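Local coordinates for protein peptidoglycan glycosyltransferase (Atopobium parvulum, PDB 4OVD) that belongs to the penicillin-binding proteins, pairing a dimerisation domain of that family with a transpeptidase domain built around an antiparallel sheet, at residues E259-A264 and S523-Y528; T301-V306 and D374-G379; Y483-A488 and F549-A554. All coordinates share one frame; numbering follows the deposited sequence.

Interaction 1: residues E259-A264 and S523-Y528; sequences EIYAAA and SDLMVY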
loop_
_atom_site.group_PDB
_atom_site.type_symbol
_atom_site.label_atom_id
_atom_site.label_comp_id
_atom_site.label_asym_id
_atom_site.label_seq_id
_atom_site.Cartn_x
_atom_site.Cartn_y
_atom_site.Cartn_z
ATOM N N GLU A 259 2.705 -4.696 10.495
ATOM C CA GLU A 259 3.406 -3.466 10.948
ATOM C C GLU A 259 4.087 -2.769 9.800
ATOM O O GLU A 259 4.668 -3.445 8.960
ATOM C CB GLU A 259 4.461 -3.804 12.007
ATOM C CG GLU A 259 3.839 -4.283 13.310
ATOM C CD GLU A 259 4.866 -4.784 14.361
ATOM O OE1 GLU A 259 6.094 -4.843 14.051
ATOM O OE2 GLU A 259 4.431 -5.120 15.509
ATOM N N ILE A 260 3.980 -1.430 9.751
ATOM C CA ILE A 260 4.586 -0.604 8.692
ATOM C C ILE A 260 5.918 -0.028 9.129
ATOM O O ILE A 260 6.023 0.760 10.127
ATOM C CB ILE A 260 3.628 0.480 8.268
ATOM C CG1 ILE A 260 2.370 -0.164 7.642
ATOM C CG2 ILE A 260 4.278 1.418 7.226
ATOM C CD1 ILE A 260 1.161 0.774 7.620
ATOM N N TYR A 261 6.963 -0.431 8.420
ATOM C CA TYR A 261 8.267 0.016 8.770
ATOM C C TYR A 261 8.558 1.396 8.277
ATOM O O TYR A 261 9.327 2.118 8.909
ATOM C CB TYR A 261 9.330 -0.886 8.207
ATOM C CG TYR A 261 9.236 -2.316 8.591
ATOM C CD1 TYR A 261 9.449 -2.721 9.910
ATOM C CD2 TYR A 261 9.088 -3.276 7.616
ATOM C CE1 TYR A 261 9.394 -4.054 10.257
ATOM C CE2 TYR A 261 9.059 -4.624 7.938
ATOM C CZ TYR A 261 9.241 -5.011 9.246
ATOM O OH TYR A 261 9.204 -6.339 9.506
ATOM N N ALA A 262 7.999 1.730 7.134
ATOM C CA ALA A 262 8.167 3.057 6.512
ATOM C C ALA A 262 7.091 3.315 5.485
ATOM O O ALA A 262 6.572 2.397 4.893
ATOM C CB ALA A 262 9.512 3.165 5.852
ATOM N N ALA A 263 6.731 4.575 5.291
ATOM C CA ALA A 263 5.734 4.917 4.311
ATOM C C ALA A 263 5.763 6.388 4.011
ATOM O O ALA A 263 5.893 7.238 4.928
ATOM C CB ALA A 263 4.348 4.497 4.817
ATOM N N ALA A 264 5.630 6.722 2.739
ATOM C CA ALA A 264 5.620 8.124 2.356
ATOM C C ALA A 264 4.973 8.371 1.012
ATOM O O ALA A 264 4.884 7.477 0.197
ATOM C CB ALA A 264 7.048 8.660 2.354
ATOM N N SER A 523 8.847 -14.134 5.766
ATOM C CA SER A 523 7.666 -13.388 6.190
ATOM C C SER A 523 8.001 -12.090 6.910
ATOM O O SER A 523 7.338 -11.705 7.859
ATOM C CB SER A 523 6.769 -14.273 7.092
ATOM O OG SER A 523 6.411 -15.489 6.434
ATOM N N ASP A 524 9.035 -11.411 6.452
ATOM C CA ASP A 524 9.434 -10.217 7.120
ATOM C C ASP A 524 9.357 -8.955 6.300
ATOM O O ASP A 524 9.377 -7.894 6.901
ATOM C CB ASP A 524 10.879 -10.392 7.631
ATOM C CG ASP A 524 10.992 -11.398 8.806
ATOM O OD1 ASP A 524 10.185 -11.293 9.743
ATOM O OD2 ASP A 524 11.917 -12.239 8.805
ATOM N N LEU A 525 9.259 -9.027 4.973
ATOM C CA LEU A 525 9.285 -7.766 4.200
ATOM C C LEU A 525 8.619 -7.700 2.824
ATOM O O LEU A 525 8.919 -8.503 1.918
ATOM C CB LEU A 525 10.758 -7.373 4.009
ATOM C CG LEU A 525 11.030 -6.089 3.218
ATOM C CD1 LEU A 525 10.580 -4.832 3.957
ATOM C CD2 LEU A 525 12.519 -5.981 3.014
HETATM N N MSE A 526 7.789 -6.675 2.630
HETATM C CA MSE A 526 7.180 -6.434 1.370
HETATM C C MSE A 526 7.264 -4.930 1.201
HETATM O O MSE A 526 7.088 -4.157 2.149
HETATM C CB MSE A 526 5.736 -6.927 1.439
HETATM C CG MSE A 526 5.054 -7.066 0.101
HETATM SE SE MSE A 526 3.157 -7.702 0.310
HETATM C CE MSE A 526 2.639 -5.999 1.023
ATOM N N VAL A 527 7.522 -4.500 -0.014
ATOM C CA VAL A 527 7.652 -3.105 -0.319
ATOM C C VAL A 527 6.850 -2.774 -1.562
ATOM O O VAL A 527 6.775 -3.614 -2.527
ATOM C CB VAL A 527 9.093 -2.791 -0.628
ATOM C CG1 VAL A 527 9.214 -1.466 -1.310
ATOM C CG2 VAL A 527 9.960 -2.918 0.610
ATOM N N TYR A 528 6.265 -1.573 -1.521
ATOM C CA TYR A 528 5.494 -1.013 -2.618
ATOM C C TYR A 528 6.072 0.303 -3.045
ATOM O O TYR A 528 6.396 1.131 -2.222
ATOM C CB TYR A 528 3.991 -0.736 -2.226
ATOM C CG TYR A 528 3.286 0.048 -3.322
ATOM C CD1 TYR A 528 3.267 1.415 -3.321
ATOM C CD2 TYR A 528 2.633 -0.593 -4.345
ATOM C CE1 TYR A 528 2.602 2.126 -4.322
ATOM C CE2 TYR A 528 2.020 0.087 -5.343
ATOM C CZ TYR A 528 1.993 1.456 -5.316
ATOM O OH TYR A 528 1.370 2.122 -6.369
#
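With CG set anti to the carbonyl carbon and beside the backbone N (chi1 -57°), the ring of Tyr261 reaches from the corner of its strand to the start of segment 523-528, where its hydroxyl finds the backbone of Asp524. In Leu525, CG anti to N (chi1 180°) directs the branch, and the second torsion turns its CD1 methyl to the ring. Tyr261 OH donates to Asp524 O at 3.0 Å; the hydroxyl lies in the carbonyl plane, and the C=O...O angle is 150°. Asp524 O sits at the edge of the Tyr261 ring, in its plane, 3.4 Å from Tyr261 CE2. Nearer the root of the ring, Leu525 CD1 approaches Tyr261 CD2 obliquely at 4.2 Å, adding an apolar touch to the polar one.

The backbones stay well apart, Tyr261 CA and Leu525 CA being 9.1 Å from each other, because strand 248-253 runs between the two strands in the sheet. Tyr261 and Ala262 form a classic beta bulge opposite Ala252 on that strand, and the side chain spans the gap from there. Asn254 is a second hydrogen-bond partner of the hydroxyl. The chemistry therefore implies a buried phenol whose polar end is satisfied from two places, tying the bulged edge strand to the beginning of 525-532 through a side chain, with no backbone pairing between them.

Interaction 2: residues T301-V306 and D374-G379; sequences TTSIGV and DKFGIG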
loop_
_atom_site.group_PDB
_atom_site.type_symbol
_atom_site.label_atom_id
_atom_site.label_comp_id
_atom_site.label_asym_id
_atom_site.label_seq_id
_atom_site.Cartn_x
_atom_site.Cartn_y
_atom_site.Cartn_z
ATOM N N THR A 301 -6.668 -11.508 -9.339
ATOM C CA THR A 301 -7.399 -12.298 -10.301
ATOM C C THR A 301 -6.884 -13.726 -10.365
ATOM O O THR A 301 -7.680 -14.688 -10.423
ATOM C CB THR A 301 -7.261 -11.667 -11.663
ATOM O OG1 THR A 301 -7.732 -10.304 -11.548
ATOM C CG2 THR A 301 -7.974 -12.542 -12.733
ATOM N N THR A 302 -5.560 -13.914 -10.394
ATOM C CA THR A 302 -5.067 -15.301 -10.499
ATOM C C THR A 302 -5.268 -16.035 -9.202
ATOM O O THR A 302 -5.532 -17.250 -9.209
ATOM C CB THR A 302 -3.599 -15.337 -10.954
ATOM O OG1 THR A 302 -2.873 -14.409 -10.150
ATOM C CG2 THR A 302 -3.448 -14.774 -12.334
ATOM N N SER A 303 -5.084 -15.351 -8.080
ATOM C CA SER A 303 -5.368 -15.990 -6.798
ATOM C C SER A 303 -6.802 -16.535 -6.699
ATOM O O SER A 303 -7.035 -17.645 -6.214
ATOM C CB SER A 303 -5.161 -15.010 -5.674
ATOM O OG SER A 303 -3.792 -14.730 -5.644
ATOM N N ILE A 304 -7.768 -15.753 -7.133
ATOM C CA ILE A 304 -9.146 -16.172 -7.095
ATOM C C ILE A 304 -9.426 -17.439 -7.911
ATOM O O ILE A 304 -10.118 -18.321 -7.425
ATOM C CB ILE A 304 -10.049 -15.017 -7.566
ATOM C CG1 ILE A 304 -10.016 -13.891 -6.556
ATOM C CG2 ILE A 304 -11.489 -15.478 -7.709
ATOM C CD1 ILE A 304 -10.656 -12.609 -7.136
ATOM N N GLY A 305 -8.873 -17.513 -9.127
ATOM C CA GLY A 305 -9.027 -18.644 -9.970
ATOM C C GLY A 305 -8.388 -19.883 -9.382
ATOM O O GLY A 305 -8.994 -20.965 -9.274
ATOM N N VAL A 306 -7.187 -19.703 -8.915
ATOM C CA VAL A 306 -6.439 -20.807 -8.367
ATOM C C VAL A 306 -7.103 -21.282 -7.093
ATOM O O VAL A 306 -7.311 -22.470 -6.870
ATOM C CB VAL A 306 -4.995 -20.371 -8.083
ATOM C CG1 VAL A 306 -4.280 -21.447 -7.242
ATOM C CG2 VAL A 306 -4.238 -20.130 -9.381
ATOM N N ASP A 374 -14.191 -9.266 -3.075
ATOM C CA ASP A 374 -14.770 -8.892 -1.813
ATOM C C ASP A 374 -14.028 -9.563 -0.668
ATOM O O ASP A 374 -13.697 -8.929 0.308
ATOM C CB ASP A 374 -16.233 -9.273 -1.809
ATOM C CG ASP A 374 -16.975 -8.653 -0.682
ATOM O OD1 ASP A 374 -17.336 -7.466 -0.833
ATOM O OD2 ASP A 374 -17.245 -9.360 0.310
ATOM N N LYS A 375 -13.722 -10.851 -0.808
ATOM C CA LYS A 375 -13.013 -11.535 0.227
ATOM C C LYS A 375 -11.623 -10.901 0.397
ATOM O O LYS A 375 -11.106 -10.836 1.494
ATOM C CB LYS A 375 -12.886 -12.998 -0.228
ATOM C CG LYS A 375 -12.747 -14.054 0.843
ATOM C CD LYS A 375 -12.935 -15.419 0.198
ATOM C CE LYS A 375 -13.249 -16.523 1.200
ATOM N NZ LYS A 375 -12.256 -16.629 2.301
ATOM N N PHE A 376 -11.003 -10.444 -0.704
ATOM C CA PHE A 376 -9.687 -9.811 -0.637
ATOM C C PHE A 376 -9.729 -8.390 -0.074
ATOM O O PHE A 376 -8.667 -7.697 -0.015
ATOM C CB PHE A 376 -9.028 -9.776 -2.002
ATOM C CG PHE A 376 -8.094 -10.922 -2.296
ATOM C CD1 PHE A 376 -6.813 -10.907 -1.772
ATOM C CD2 PHE A 376 -8.449 -11.968 -3.140
ATOM C CE1 PHE A 376 -5.898 -11.907 -2.064
ATOM C CE2 PHE A 376 -7.541 -12.952 -3.440
ATOM C CZ PHE A 376 -6.259 -12.928 -2.901
ATOM N N GLY A 377 -10.920 -7.927 0.307
ATOM C CA GLY A 377 -11.067 -6.572 0.889
ATOM C C GLY A 377 -11.116 -5.420 -0.143
ATOM O O GLY A 377 -11.101 -4.244 0.234
ATOM N N ILE A 378 -11.238 -5.744 -1.426
ATOM C CA ILE A 378 -11.216 -4.706 -2.461
ATOM C C ILE A 378 -12.487 -3.933 -2.376
ATOM O O ILE A 378 -13.536 -4.516 -2.394
ATOM C CB ILE A 378 -11.028 -5.300 -3.845
ATOM C CG1 ILE A 378 -9.734 -6.112 -3.892
ATOM C CG2 ILE A 378 -10.986 -4.179 -4.883
ATOM C CD1 ILE A 378 -8.522 -5.351 -3.366
ATOM N N GLY A 379 -12.397 -2.604 -2.234
ATOM C CA GLY A 379 -13.575 -1.813 -2.046
ATOM C C GLY A 379 -13.973 -1.689 -0.584
ATOM O O GLY A 379 -15.037 -1.224 -0.302
#
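Phe376 points its ring out of the turn that ends helix 366-375 and into the side of helix 298-307, where Ser303 and Ile304 receive its far end. The two neighbours meet it differently. The side chains of Ile304 and Phe376 run antiparallel alongside each other, and Ile304 CG1 lies at the ring edge, near its plane, 4.1 Å from Phe376 CE2. Ser303 instead offers its CB obliquely, 3.6 Å from Phe376 CZ and 3.9 Å from Phe376 CE2. Its hydroxyl is turned back to its own helix: with OG beside the backbone N and anti to the carbonyl carbon (chi1 -67°), it hydrogen-bonds to Val299 O one turn earlier. The serine thus presents carbon to the phenylalanine while its buried polar atom is satisfied, and no hydrogen bond crosses between the segments.

Other elements also touch the ring: Ala424 and Ala427 of helix 418-429, and Val455 and Ile456 from a loop. Ile304 also packs on Ile364 of helix 353-364.

Behind the ring the chain changes direction at once. Positive phi at Gly377 (81°) with two bonds back into the last turn, one of them Gly377 N to Asp374 O at 3.0 Å, makes this a Schellman motif; here the residue just before the glycine is an aromatic anchored among the helices of the transpeptidase domain.

Interaction 3: residues Y483-A488 and F549-A554; sequences YGYTVA and FAKDAA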
loop_
_atom_site.group_PDB
_atom_site.type_symbol
_atom_site.label_atom_id
_atom_site.label_comp_id
_atom_site.label_asym_id
_atom_site.label_seq_id
_atom_site.Cartn_x
_atom_site.Cartn_y
_atom_site.Cartn_z
ATOM N N TYR A 483 20.451 -8.937 -5.658
ATOM C CA TYR A 483 21.495 -9.936 -5.504
ATOM C C TYR A 483 21.496 -10.531 -4.094
ATOM O O TYR A 483 21.551 -9.781 -3.133
ATOM C CB TYR A 483 22.857 -9.307 -5.795
ATOM C CG TYR A 483 23.935 -10.360 -5.735
ATOM C CD1 TYR A 483 23.965 -11.406 -6.667
ATOM C CD2 TYR A 483 24.893 -10.341 -4.723
ATOM C CE1 TYR A 483 24.949 -12.395 -6.594
ATOM C CE2 TYR A 483 25.877 -11.311 -4.649
ATOM C CZ TYR A 483 25.898 -12.331 -5.582
ATOM O OH TYR A 483 26.887 -13.268 -5.473
ATOM N N GLY A 484 21.421 -11.863 -3.990
ATOM C CA GLY A 484 21.406 -12.592 -2.700
ATOM C C GLY A 484 20.027 -12.836 -2.058
ATOM O O GLY A 484 19.922 -13.514 -1.032
ATOM N N TYR A 485 18.944 -12.320 -2.656
ATOM C CA TYR A 485 17.624 -12.501 -2.068
ATOM C C TYR A 485 16.639 -13.057 -3.051
ATOM O O TYR A 485 16.858 -13.035 -4.225
ATOM C CB TYR A 485 17.100 -11.143 -1.600
ATOM C CG TYR A 485 17.908 -10.495 -0.490
ATOM C CD1 TYR A 485 19.016 -9.701 -0.757
ATOM C CD2 TYR A 485 17.522 -10.650 0.830
ATOM C CE1 TYR A 485 19.729 -9.115 0.280
ATOM C CE2 TYR A 485 18.206 -10.074 1.847
ATOM C CZ TYR A 485 19.311 -9.319 1.572
ATOM O OH TYR A 485 19.943 -8.772 2.631
ATOM N N THR A 486 15.524 -13.558 -2.572
ATOM C CA THR A 486 14.457 -14.024 -3.467
ATOM C C THR A 486 13.439 -12.925 -3.451
ATOM O O THR A 486 13.181 -12.408 -2.415
ATOM C CB THR A 486 13.780 -15.305 -2.965
ATOM O OG1 THR A 486 14.711 -16.375 -3.009
ATOM C CG2 THR A 486 12.611 -15.646 -3.845
ATOM N N VAL A 487 12.960 -12.499 -4.604
ATOM C CA VAL A 487 11.943 -11.432 -4.714
ATOM C C VAL A 487 10.813 -11.959 -5.569
ATOM O O VAL A 487 11.035 -12.437 -6.672
ATOM C CB VAL A 487 12.532 -10.163 -5.343
ATOM C CG1 VAL A 487 11.482 -9.067 -5.598
ATOM C CG2 VAL A 487 13.640 -9.660 -4.470
ATOM N N ALA A 488 9.613 -11.971 -4.999
ATOM C CA ALA A 488 8.428 -12.353 -5.727
ATOM C C ALA A 488 7.671 -11.013 -5.882
ATOM O O ALA A 488 7.478 -10.306 -4.911
ATOM C CB ALA A 488 7.616 -13.303 -4.901
ATOM N N PHE A 549 15.513 0.387 -2.617
ATOM C CA PHE A 549 14.951 0.601 -1.342
ATOM C C PHE A 549 14.681 -0.706 -0.537
ATOM O O PHE A 549 14.871 -0.781 0.684
ATOM C CB PHE A 549 13.688 1.462 -1.456
ATOM C CG PHE A 549 13.031 1.662 -0.166
ATOM C CD1 PHE A 549 13.557 2.544 0.751
ATOM C CD2 PHE A 549 11.880 0.960 0.153
ATOM C CE1 PHE A 549 12.971 2.716 1.987
ATOM C CE2 PHE A 549 11.299 1.109 1.381
ATOM C CZ PHE A 549 11.837 1.999 2.299
ATOM N N ALA A 550 14.243 -1.734 -1.200
ATOM C CA ALA A 550 13.949 -2.977 -0.478
ATOM C C ALA A 550 15.234 -3.599 0.094
ATOM O O ALA A 550 15.202 -4.195 1.163
ATOM C CB ALA A 550 13.220 -3.954 -1.358
ATOM N N LYS A 551 16.340 -3.384 -0.607
ATOM C CA LYS A 551 17.687 -3.839 -0.208
ATOM C C LYS A 551 18.024 -3.133 1.083
ATOM O O LYS A 551 18.317 -3.790 2.099
ATOM C CB LYS A 551 18.671 -3.482 -1.337
ATOM C CG LYS A 551 20.146 -3.582 -1.055
ATOM C CD LYS A 551 20.522 -4.971 -0.641
ATOM C CE LYS A 551 22.044 -5.052 -0.545
ATOM N NZ LYS A 551 22.466 -6.336 0.057
ATOM N N ASP A 552 17.931 -1.795 1.061
ATOM C CA ASP A 552 18.160 -0.989 2.267
ATOM C C ASP A 552 17.200 -1.371 3.364
ATOM O O ASP A 552 17.568 -1.350 4.505
ATOM C CB ASP A 552 17.975 0.499 1.999
ATOM C CG ASP A 552 19.007 1.045 1.048
ATOM O OD1 ASP A 552 19.924 0.288 0.668
ATOM O OD2 ASP A 552 18.876 2.220 0.662
ATOM N N ALA A 553 15.946 -1.674 3.047
ATOM C CA ALA A 553 15.048 -2.072 4.115
ATOM C C ALA A 553 15.555 -3.399 4.698
ATOM O O ALA A 553 15.559 -3.576 5.910
ATOM C CB ALA A 553 13.621 -2.233 3.603
ATOM N N ALA A 554 15.952 -4.344 3.843
ATOM C CA ALA A 554 16.452 -5.638 4.317
ATOM C C ALA A 554 17.759 -5.543 5.111
ATOM O O ALA A 554 17.966 -6.292 6.062
ATOM C CB ALA A 554 16.629 -6.582 3.150
#
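Lys551 and Ala554, one turn apart on helix 542-556, meet the ring of Tyr485 at different places. Walking along 549-554, Phe549 comes first and faces helix 225-242, against Leu227 and Ala231, while Ala550 turns to Val527 of the central sheet. Lys551 is the first to reach across. Its CG is anti to the backbone N (chi1 167°), and a bend at chi2 (59°) is followed by an extended end that carries NZ to the tyrosine. There the two side chains cross at about a right angle, and Lys551 NZ lies in the ring plane, at its edge, 3.9 Å from Tyr485 CE1. That position rules out a cation-pi arrangement, which would need the ammonium group over the face. Asp552 looks elsewhere, binding Gln234 through OD2, and Ala553 packs on Leu525. Ala553 N bonds to Phe549 O at 2.7 Å, part of the regular helical pattern that also joins Ala554 N to Ala550 O.

Ala554 supplies the second touch. Its CB approaches the ring obliquely, 4.0 Å from Tyr485 CE2 and the same distance from Tyr485 OH. The hydroxyl itself is hydrogen-bonded to Ile559 O, farther toward the C terminus, so its polar bond goes to the chain beyond the helix, while its contact with Ala554 is van der Waals only.

Segment 483-488 enters strand 487-495, the outermost strand of the sheet on this side, whose Ala488 packs on helix 458-474. Helix 542-556 lies against strand 525-532 of the same sheet and against helix 225-242.

Overall arrangement
All three contacts lie in the transpeptidase domain, their chemistry differing with place: a hydrogen bond at the sheet, apolar contact among helices. Interactions 1 and 2 are buried, whereas interaction 3 is partly exposed and includes a lysine at its margin. Interactions 1 and 3 share the five-stranded sheet: their centres are 12 Å apart, and they touch where Leu525 and Val527 pack against helix 542-556. Each uses a tyrosine to reach across, but only in interaction 1 does the hydroxyl bond to the partner segment. Interaction 2 stands apart among the helices, its centre about 21 Å from interaction 1's and 26 Å from interaction 3's, with no hydrogen bond between its segments and mainly carbon contacts.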